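Putative exonuclease (Eubacterium rectale, PDB 3L0A) is of unproven function but carries a bound zinc ion and is probably a hydrolase, perhaps a nuclease, built on the PDDEXK-like fold. Local coordinates at residues E122-K127 against M223-I228; L162-V165 against G169-I172; Q173-Q178 against E216-V221. One frame throughout, in Å; residues are numbered along the deposited sequence. Where two conformers were deposited one is given.

Interaction 1 of 3, residues E122-K127 against M223-I228; sequences ELFGAK and MNMPRI
Phe-124 and Met-225, the latter built as selenomethionine, are the residues of closest backbone approach, their CA atoms 6.7 Å apart where a hairpin turn meets helix 211-232. Leu-123 and Ala-126 pair through two backbone bonds, N of each to O of the other, and between them Phe-124 and Gly-125 form a two-residue turn close to type I'. On the helical side the chain is kinked: the backbone N atoms of Pro-226 and Arg-227 make no bond to the preceding turn. The hairpin joins strands 114-123 and 126-136 of the mixed sheet that forms the core of this PDDEXK-like domain, and its turn rests on the helix. Contact is apolar and centres on Met-225, whose CB lies 4.0 Å from Phe-124 O and whose CG lies 4.1 Å from Phe-124 CB. Bends at chi2 (-65°) and chi3 (-69°) curl the chain onward, bringing Met-225 CE to 4.4 Å from Ala-126 CB, so one side chain reaches from the turn to the outgoing strand. The Phe-124 ring carries Leu-123 CD2 over its centre, 4.0 Å above the ring plane. Beyond the turn, Met-225 also packs on Tyr-24 of helix 21-28, and Leu-123 O accepts a bond from Trp-128 NE1.

Interaction 2 of 3, residues L162-V165 against G169-I172; sequences LDFV and GYDI
Val-165 and Tyr-170 meet across a Schellman motif, the classic way of ending a helix, here used where the short helix 164-167 gives way to helix 170-185. Tyr-170 N donates to Val-165 O over 2.9 Å; the donor N lies in the carbonyl plane, with a C=O...N angle of 154°, although the N-H is bent to 134°. Gly-169, at positive phi, is the C-prime residue of helix 164-167 and at once the N-cap of helix 170-185. Beside this backbone link, Val-165 CG1, trans to its own N, reaches Tyr-170 CB at 4.0 Å.

The two rings meet edge against edge through Phe-164 CD1 and Tyr-170 CE2, 3.9 Å apart and each near the plane of the other ring, while the side chains run roughly perpendicular; Phe-164 CE1 is equally near Tyr-170 CD2. Phe-164 gets there through an uncommon helical rotamer, chi1 87°, with CG lodged between N and the carbonyl carbon. Val-165 CG2 sits over the centre of its ring, 3.9 Å above the plane, covering one face. Replacing this phenylalanine by an alanine would probably leave the Tyr-170 edge without its neighbour and open a gap beneath Val-165 CG2.

Further out, Ile-207 of strand 204-209 and Leu-262 of the second subunit also pack on Phe-164, while Tyr-170 makes a cation-pi contact with Lys-145. Asp-163, the N-cap of the short helix, also forms a salt bridge with Arg-166. At the start of the next helix Asp-171 folds back along its own backbone, and Ile-172 N makes a weak, bent bond to Asp-171 OD1 at 3.0 Å.

Interaction 3 of 3, residues Q173-Q178 against E216-V221; sequences QGAVYQ and EALHMV
Tyr-177 OH, behind the Ala-175 to Leu-218 contact, is gripped twice: Gln-173 NE2 donates to it over 3.0 Å at an N-H...O angle of 146°, and a Tris molecule, probably from the crystallisation liquor, bonds it as well. The hydroxyl stands 23° out of the Gln-173 amide plane, and Gln-173 CG lies 3.5 Å above the Tyr-177 ring plane, displaced toward its rim. A glutamine followed four residues later by a tyrosine matches the QxxxY motif of RecB-like nucleases in the PDDEXK clan, and the pair is consistent with that assignment. Gln-173 OE1 in turn bonds Lys-145 NZ, tying the helix to strand 140-147.

Another side of helix 170-185 meets helix 211-232, and here the small methyl of Ala-175 permits close backbone approach, CA to CA 5.6 Å from Leu-218. Ala-175 CB meets Leu-218 CB at 3.9 Å. With its chi1 at -169°, Leu-218 extends CG opposite its backbone N and lays CD1 alongside the neighbouring helix, 4.1 Å from Ala-175 O and 4.4 Å from Val-176 CG2. Val-176 also packs on Trp-128 and Ile-130 of the sheet. Gln-178 NE2 bonds Leu-189 O and Asp-211 OD1.

The apolar side-chain patch of Ala-175, Val-176 and Leu-218 thus relies on shape and burial, while directional bonds act toward the sheet through Gln-173 and, through Gln-178, on helix 211-232 itself.

Interaction 3 lies between the other two, its centre about 12 Å from that of interaction 1 and about 11 Å from that of interaction 2, whereas the centres of interactions 1 and 2 are about 21 Å apart and their nearest atoms about 7 Å. Helix 211-232 connects interactions 1 and 3: Phe-124 CE2 packs 3.6 Å from Leu-218 O. Helix 170-185 connects 2 and 3, with Ile-172 CG2 3.7 Å from Val-221 CG2. Lys-145, in an Asp-x-Lys sequence that resembles the PDDEXK signature, is a shared partner of Tyr-170 and Gln-173. All three contacts lie away from the zinc ion held by Cys-36, Cys-241, Cys-244 and Cys-247.

Interaction 1 of 3, residues E122-K127 against M223-I228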
loop_
_atom_site.group_PDB
_atom_site.type_symbol
_atom_site.label_atom_id
_atom_site.label_comp_id
_atom_site.label_asym_id
_atom_site.label_seq_id
_atom_site.Cartn_x
_atom_site.Cartn_y
_atom_site.Cartn_z
ATOM N N GLU A 122 -33.180 25.972 -9.517
ATOM C CA GLU A 122 -32.773 27.106 -8.670
ATOM C C GLU A 122 -32.690 26.575 -7.246
ATOM O O GLU A 122 -33.615 25.918 -6.780
ATOM C CB GLU A 122 -33.801 28.254 -8.741
ATOM C CG GLU A 122 -33.662 29.371 -7.654
ATOM C CD GLU A 122 -33.198 30.725 -8.205
ATOM O OE1 GLU A 122 -34.024 31.453 -8.794
ATOM O OE2 GLU A 122 -32.011 31.070 -8.025
ATOM N N LEU A 123 -31.582 26.850 -6.555
ATOM C CA LEU A 123 -31.397 26.420 -5.156
ATOM C C LEU A 123 -30.446 27.325 -4.413
ATOM O O LEU A 123 -29.322 27.562 -4.864
ATOM C CB LEU A 123 -30.774 25.029 -5.061
ATOM C CG LEU A 123 -31.634 23.806 -4.816
ATOM C CD1 LEU A 123 -30.680 22.662 -4.556
ATOM C CD2 LEU A 123 -32.622 23.987 -3.666
ATOM N N PHE A 124 -30.876 27.787 -3.248
ATOM C CA PHE A 124 -29.990 28.454 -2.314
ATOM C C PHE A 124 -29.153 29.579 -2.932
ATOM O O PHE A 124 -28.019 29.813 -2.473
ATOM C CB PHE A 124 -29.015 27.448 -1.679
ATOM C CG PHE A 124 -29.653 26.217 -1.115
ATOM C CD1 PHE A 124 -30.837 26.277 -0.407
ATOM C CD2 PHE A 124 -29.014 24.986 -1.238
ATOM C CE1 PHE A 124 -31.410 25.126 0.120
ATOM C CE2 PHE A 124 -29.558 23.853 -0.709
ATOM C CZ PHE A 124 -30.761 23.918 -0.028
ATOM N N GLY A 125 -29.662 30.254 -3.963
ATOM C CA GLY A 125 -28.954 31.419 -4.530
ATOM C C GLY A 125 -28.613 31.336 -6.013
ATOM O O GLY A 125 -28.671 32.334 -6.714
ATOM N N ALA A 126 -28.293 30.152 -6.515
ATOM C CA ALA A 126 -27.877 30.019 -7.921
ATOM C C ALA A 126 -28.823 29.138 -8.733
ATOM O O ALA A 126 -29.671 28.422 -8.187
ATOM C CB ALA A 126 -26.427 29.452 -8.014
ATOM N N LYS A 127 -28.641 29.199 -10.049
ATOM C CA LYS A 127 -29.159 28.187 -10.949
ATOM C C LYS A 127 -28.235 26.964 -10.795
ATOM O O LYS A 127 -27.038 27.135 -10.555
ATOM C CB LYS A 127 -29.107 28.689 -12.397
ATOM C CG LYS A 127 -29.766 30.026 -12.658
ATOM C CD LYS A 127 -29.716 30.419 -14.147
ATOM C CE LYS A 127 -30.922 29.877 -14.928
ATOM N NZ LYS A 127 -31.024 30.408 -16.339
HETATM N N MSE A 223 -26.011 25.384 4.151
HETATM C CA MSE A 223 -25.152 26.142 5.100
HETATM C C MSE A 223 -23.892 26.686 4.435
HETATM O O MSE A 223 -23.403 27.744 4.811
HETATM C CB MSE A 223 -24.727 25.307 6.329
HETATM C CG MSE A 223 -25.841 24.874 7.289
HETATM SE SE MSE A 223 -27.076 26.258 7.950
HETATM C CE MSE A 223 -28.608 26.102 6.719
ATOM N N ASN A 224 -23.361 25.935 3.467
ATOM C CA ASN A 224 -22.105 26.281 2.795
ATOM C C ASN A 224 -22.261 27.174 1.576
ATOM O O ASN A 224 -21.296 27.828 1.190
ATOM C CB ASN A 224 -21.382 25.024 2.369
ATOM C CG ASN A 224 -20.781 24.288 3.534
ATOM O OD1 ASN A 224 -21.098 23.134 3.777
ATOM N ND2 ASN A 224 -19.927 24.960 4.275
HETATM N N MSE A 225 -23.444 27.213 0.963
HETATM C CA MSE A 225 -23.571 27.915 -0.315
HETATM C C MSE A 225 -23.291 29.427 -0.238
HETATM O O MSE A 225 -22.724 29.975 -1.190
HETATM C CB MSE A 225 -24.942 27.676 -0.983
HETATM C CG MSE A 225 -25.047 26.388 -1.751
HETATM SE SE MSE A 225 -23.866 26.397 -3.232
HETATM C CE MSE A 225 -24.734 27.715 -4.301
ATOM N N PRO A 226 -23.722 30.119 0.853
ATOM C CA PRO A 226 -23.432 31.568 0.871
ATOM C C PRO A 226 -21.927 31.872 0.724
ATOM O O PRO A 226 -21.540 32.684 -0.111
ATOM C CB PRO A 226 -23.993 32.041 2.235
ATOM C CG PRO A 226 -25.035 31.003 2.625
ATOM C CD PRO A 226 -24.568 29.699 1.995
ATOM N N ARG A 227 -21.089 31.190 1.493
ATOM C CA ARG A 227 -19.645 31.375 1.359
ATOM C C ARG A 227 -19.145 31.072 -0.063
ATOM O O ARG A 227 -18.333 31.835 -0.607
ATOM C CB ARG A 227 -18.893 30.482 2.346
ATOM C CG ARG A 227 -17.376 30.422 2.114
ATOM C CD ARG A 227 -16.675 31.832 2.149
ATOM N NE ARG A 227 -15.220 31.701 1.955
ATOM C CZ ARG A 227 -14.305 32.660 2.134
ATOM N NH1 ARG A 227 -14.652 33.883 2.517
ATOM N NH2 ARG A 227 -13.021 32.385 1.930
ATOM N N ILE A 228 -19.612 29.952 -0.636
ATOM C CA ILE A 228 -19.345 29.598 -2.037
ATOM C C ILE A 228 -19.761 30.766 -2.949
ATOM O O ILE A 228 -18.946 31.293 -3.698
ATOM C CB ILE A 228 -20.072 28.252 -2.483
ATOM C CG1 ILE A 228 -19.495 27.035 -1.750
ATOM C CG2 ILE A 228 -20.003 28.026 -4.026
ATOM C CD1 ILE A 228 -20.472 25.844 -1.654
#

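Interaction 2 of 3, residues L162-V165 against G169-I172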
loop_
_atom_site.group_PDB
_atom_site.type_symbol
_atom_site.label_atom_id
_atom_site.label_comp_id
_atom_site.label_asym_id
_atom_site.label_seq_id
_atom_site.Cartn_x
_atom_site.Cartn_y
_atom_site.Cartn_z
ATOM N N LEU A 162 -17.085 5.109 8.374
ATOM C CA LEU A 162 -18.121 5.640 7.515
ATOM C C LEU A 162 -18.241 4.801 6.224
ATOM O O LEU A 162 -17.256 4.367 5.627
ATOM C CB LEU A 162 -17.807 7.117 7.230
ATOM C CG LEU A 162 -18.977 8.093 7.141
ATOM C CD1 LEU A 162 -20.041 7.870 8.261
ATOM C CD2 LEU A 162 -18.424 9.522 7.166
ATOM N N ASP A 163 -19.478 4.541 5.817
ATOM C CA ASP A 163 -19.774 3.856 4.550
ATOM C C ASP A 163 -19.347 4.749 3.397
ATOM O O ASP A 163 -19.216 5.951 3.576
ATOM C CB ASP A 163 -21.281 3.662 4.432
ATOM C CG ASP A 163 -22.003 4.985 4.494
ATOM O OD1 ASP A 163 -22.157 5.508 5.620
ATOM O OD2 ASP A 163 -22.326 5.520 3.432
ATOM N N PHE A 164 -19.252 4.179 2.195
ATOM C CA PHE A 164 -18.765 4.941 1.026
ATOM C C PHE A 164 -19.657 6.085 0.580
ATOM O O PHE A 164 -19.160 7.109 0.085
ATOM C CB PHE A 164 -18.414 4.002 -0.142
ATOM C CG PHE A 164 -19.574 3.654 -1.049
ATOM C CD1 PHE A 164 -19.884 4.444 -2.149
ATOM C CD2 PHE A 164 -20.345 2.522 -0.819
ATOM C CE1 PHE A 164 -20.953 4.101 -2.979
ATOM C CE2 PHE A 164 -21.411 2.198 -1.664
ATOM C CZ PHE A 164 -21.694 2.983 -2.747
ATOM N N VAL A 165 -20.972 5.922 0.753
ATOM C CA VAL A 165 -21.954 6.955 0.325
ATOM C C VAL A 165 -21.763 8.235 1.085
ATOM O O VAL A 165 -21.639 9.319 0.509
ATOM C CB VAL A 165 -23.401 6.515 0.558
ATOM C CG1 VAL A 165 -24.377 7.587 0.045
ATOM C CG2 VAL A 165 -23.649 5.180 -0.105
ATOM N N GLY A 169 -19.599 11.718 -0.217
ATOM C CA GLY A 169 -20.600 12.747 -0.489
ATOM C C GLY A 169 -21.599 12.381 -1.586
ATOM O O GLY A 169 -22.114 13.256 -2.257
ATOM N N TYR A 170 -21.868 11.103 -1.804
ATOM C CA TYR A 170 -22.927 10.740 -2.750
ATOM C C TYR A 170 -24.289 10.990 -2.141
ATOM O O TYR A 170 -25.320 10.960 -2.842
ATOM C CB TYR A 170 -22.789 9.299 -3.254
ATOM C CG TYR A 170 -21.444 9.068 -3.951
ATOM C CD1 TYR A 170 -20.920 10.002 -4.858
ATOM C CD2 TYR A 170 -20.700 7.911 -3.709
ATOM C CE1 TYR A 170 -19.637 9.785 -5.481
ATOM C CE2 TYR A 170 -19.470 7.699 -4.319
ATOM C CZ TYR A 170 -18.953 8.635 -5.209
ATOM O OH TYR A 170 -17.762 8.369 -5.810
ATOM N N ASP A 171 -24.311 11.257 -0.836
ATOM C CA ASP A 171 -25.534 11.751 -0.236
ATOM C C ASP A 171 -25.833 13.142 -0.799
ATOM O O ASP A 171 -26.973 13.420 -1.082
ATOM C CB ASP A 171 -25.528 11.681 1.307
ATOM C CG ASP A 171 -24.330 12.335 1.938
ATOM O OD1 ASP A 171 -23.354 12.673 1.214
ATOM O OD2 ASP A 171 -24.368 12.490 3.180
ATOM N N ILE A 172 -24.815 13.974 -1.035
ATOM C CA ILE A 172 -25.003 15.317 -1.664
ATOM C C ILE A 172 -25.578 15.156 -3.082
ATOM O O ILE A 172 -26.609 15.723 -3.426
ATOM C CB ILE A 172 -23.689 16.148 -1.768
ATOM C CG1 ILE A 172 -22.880 16.223 -0.431
ATOM C CG2 ILE A 172 -23.973 17.550 -2.290
ATOM C CD1 ILE A 172 -23.399 17.203 0.618
#

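Interaction 3 of 3, residues Q173-Q178 against E216-V221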
loop_
_atom_site.group_PDB
_atom_site.type_symbol
_atom_site.label_atom_id
_atom_site.label_comp_id
_atom_site.label_asym_id
_atom_site.label_seq_id
_atom_site.Cartn_x
_atom_site.Cartn_y
_atom_site.Cartn_z
ATOM N N GLN A 173 -24.936 14.349 -3.904
ATOM C CA GLN A 173 -25.436 14.147 -5.261
ATOM C C GLN A 173 -26.912 13.723 -5.302
ATOM O O GLN A 173 -27.711 14.273 -6.069
ATOM C CB GLN A 173 -24.586 13.107 -5.994
ATOM C CG GLN A 173 -24.969 12.911 -7.471
ATOM C CD GLN A 173 -24.099 11.870 -8.126
ATOM O OE1 GLN A 173 -23.825 10.857 -7.518
ATOM N NE2 GLN A 173 -23.640 12.121 -9.360
ATOM N N GLY A 174 -27.261 12.728 -4.494
ATOM C CA GLY A 174 -28.620 12.251 -4.457
ATOM C C GLY A 174 -29.623 13.330 -4.078
ATOM O O GLY A 174 -30.645 13.466 -4.739
ATOM N N ALA A 175 -29.293 14.105 -3.035
ATOM C CA ALA A 175 -30.153 15.174 -2.514
ATOM C C ALA A 175 -30.492 16.232 -3.538
ATOM O O ALA A 175 -31.675 16.634 -3.640
ATOM C CB ALA A 175 -29.556 15.815 -1.301
ATOM N N VAL A 176 -29.485 16.656 -4.299
ATOM C CA VAL A 176 -29.640 17.729 -5.283
ATOM C C VAL A 176 -30.401 17.196 -6.469
ATOM O O VAL A 176 -31.433 17.751 -6.862
ATOM C CB VAL A 176 -28.282 18.269 -5.754
ATOM C CG1 VAL A 176 -28.439 19.137 -7.000
ATOM C CG2 VAL A 176 -27.628 19.045 -4.637
ATOM N N TYR A 177 -29.945 16.063 -6.985
ATOM C CA TYR A 177 -30.630 15.398 -8.098
ATOM C C TYR A 177 -32.140 15.269 -7.817
ATOM O O TYR A 177 -32.941 15.708 -8.621
ATOM C CB TYR A 177 -30.017 14.014 -8.364
ATOM C CG TYR A 177 -28.709 13.992 -9.169
ATOM C CD1 TYR A 177 -27.767 15.011 -9.074
ATOM C CD2 TYR A 177 -28.405 12.920 -9.986
ATOM C CE1 TYR A 177 -26.605 14.986 -9.804
ATOM C CE2 TYR A 177 -27.236 12.890 -10.726
ATOM C CZ TYR A 177 -26.326 13.932 -10.618
ATOM O OH TYR A 177 -25.139 13.889 -11.324
ATOM N N GLN A 178 -32.498 14.716 -6.651
ATOM C CA GLN A 178 -33.888 14.571 -6.198
ATOM C C GLN A 178 -34.689 15.878 -6.219
ATOM O O GLN A 178 -35.836 15.938 -6.738
ATOM C CB GLN A 178 -33.905 14.008 -4.765
ATOM C CG GLN A 178 -35.300 13.605 -4.205
ATOM C CD GLN A 178 -35.225 13.003 -2.797
ATOM O OE1 GLN A 178 -34.771 13.656 -1.856
ATOM N NE2 GLN A 178 -35.664 11.739 -2.658
ATOM N N GLU A 216 -30.337 15.484 5.393
ATOM C CA GLU A 216 -29.221 16.038 6.194
ATOM C C GLU A 216 -28.134 16.657 5.309
ATOM O O GLU A 216 -27.492 17.634 5.703
ATOM C CB GLU A 216 -28.616 15.009 7.186
ATOM C CG GLU A 216 -29.449 14.844 8.514
ATOM N N ALA A 217 -27.930 16.095 4.116
ATOM C CA ALA A 217 -26.898 16.585 3.189
ATOM C C ALA A 217 -27.341 17.836 2.429
ATOM O O ALA A 217 -26.506 18.692 2.128
ATOM C CB ALA A 217 -26.494 15.502 2.202
ATOM N N LEU A 218 -28.641 17.928 2.093
ATOM C CA LEU A 218 -29.170 19.108 1.392
ATOM C C LEU A 218 -29.097 20.290 2.334
ATOM O O LEU A 218 -28.927 21.424 1.892
ATOM C CB LEU A 218 -30.604 18.879 0.903
ATOM C CG LEU A 218 -31.213 19.902 -0.071
ATOM C CD1 LEU A 218 -30.519 19.839 -1.430
ATOM C CD2 LEU A 218 -32.735 19.683 -0.219
ATOM N N HIS A 219 -29.206 20.000 3.631
ATOM C CA HIS A 219 -29.032 20.999 4.689
ATOM C C HIS A 219 -27.603 21.544 4.704
ATOM O O HIS A 219 -27.405 22.746 4.624
ATOM C CB HIS A 219 -29.416 20.435 6.069
ATOM C CG HIS A 219 -29.258 21.421 7.182
ATOM N ND1 HIS A 219 -30.184 22.411 7.441
ATOM C CD2 HIS A 219 -28.264 21.589 8.089
ATOM C CE1 HIS A 219 -29.770 23.143 8.460
ATOM N NE2 HIS A 219 -28.609 22.663 8.875
HETATM N N MSE A 220 -26.617 20.663 4.785
HETATM C CA MSE A 220 -25.211 21.073 4.707
HETATM C C MSE A 220 -24.889 21.915 3.465
HETATM O O MSE A 220 -24.115 22.869 3.540
HETATM C CB MSE A 220 -24.286 19.843 4.750
HETATM C CG MSE A 220 -24.046 19.273 6.182
HETATM SE SE MSE A 220 -23.497 20.654 7.492
HETATM C CE MSE A 220 -21.667 20.983 6.802
ATOM N N VAL A 221 -25.482 21.556 2.329
ATOM C CA VAL A 221 -25.342 22.341 1.100
ATOM C C VAL A 221 -25.819 23.761 1.336
ATOM O O VAL A 221 -25.097 24.717 1.030
ATOM C CB VAL A 221 -26.126 21.724 -0.076
ATOM C CG1 VAL A 221 -26.083 22.640 -1.279
ATOM C CG2 VAL A 221 -25.550 20.373 -0.416
#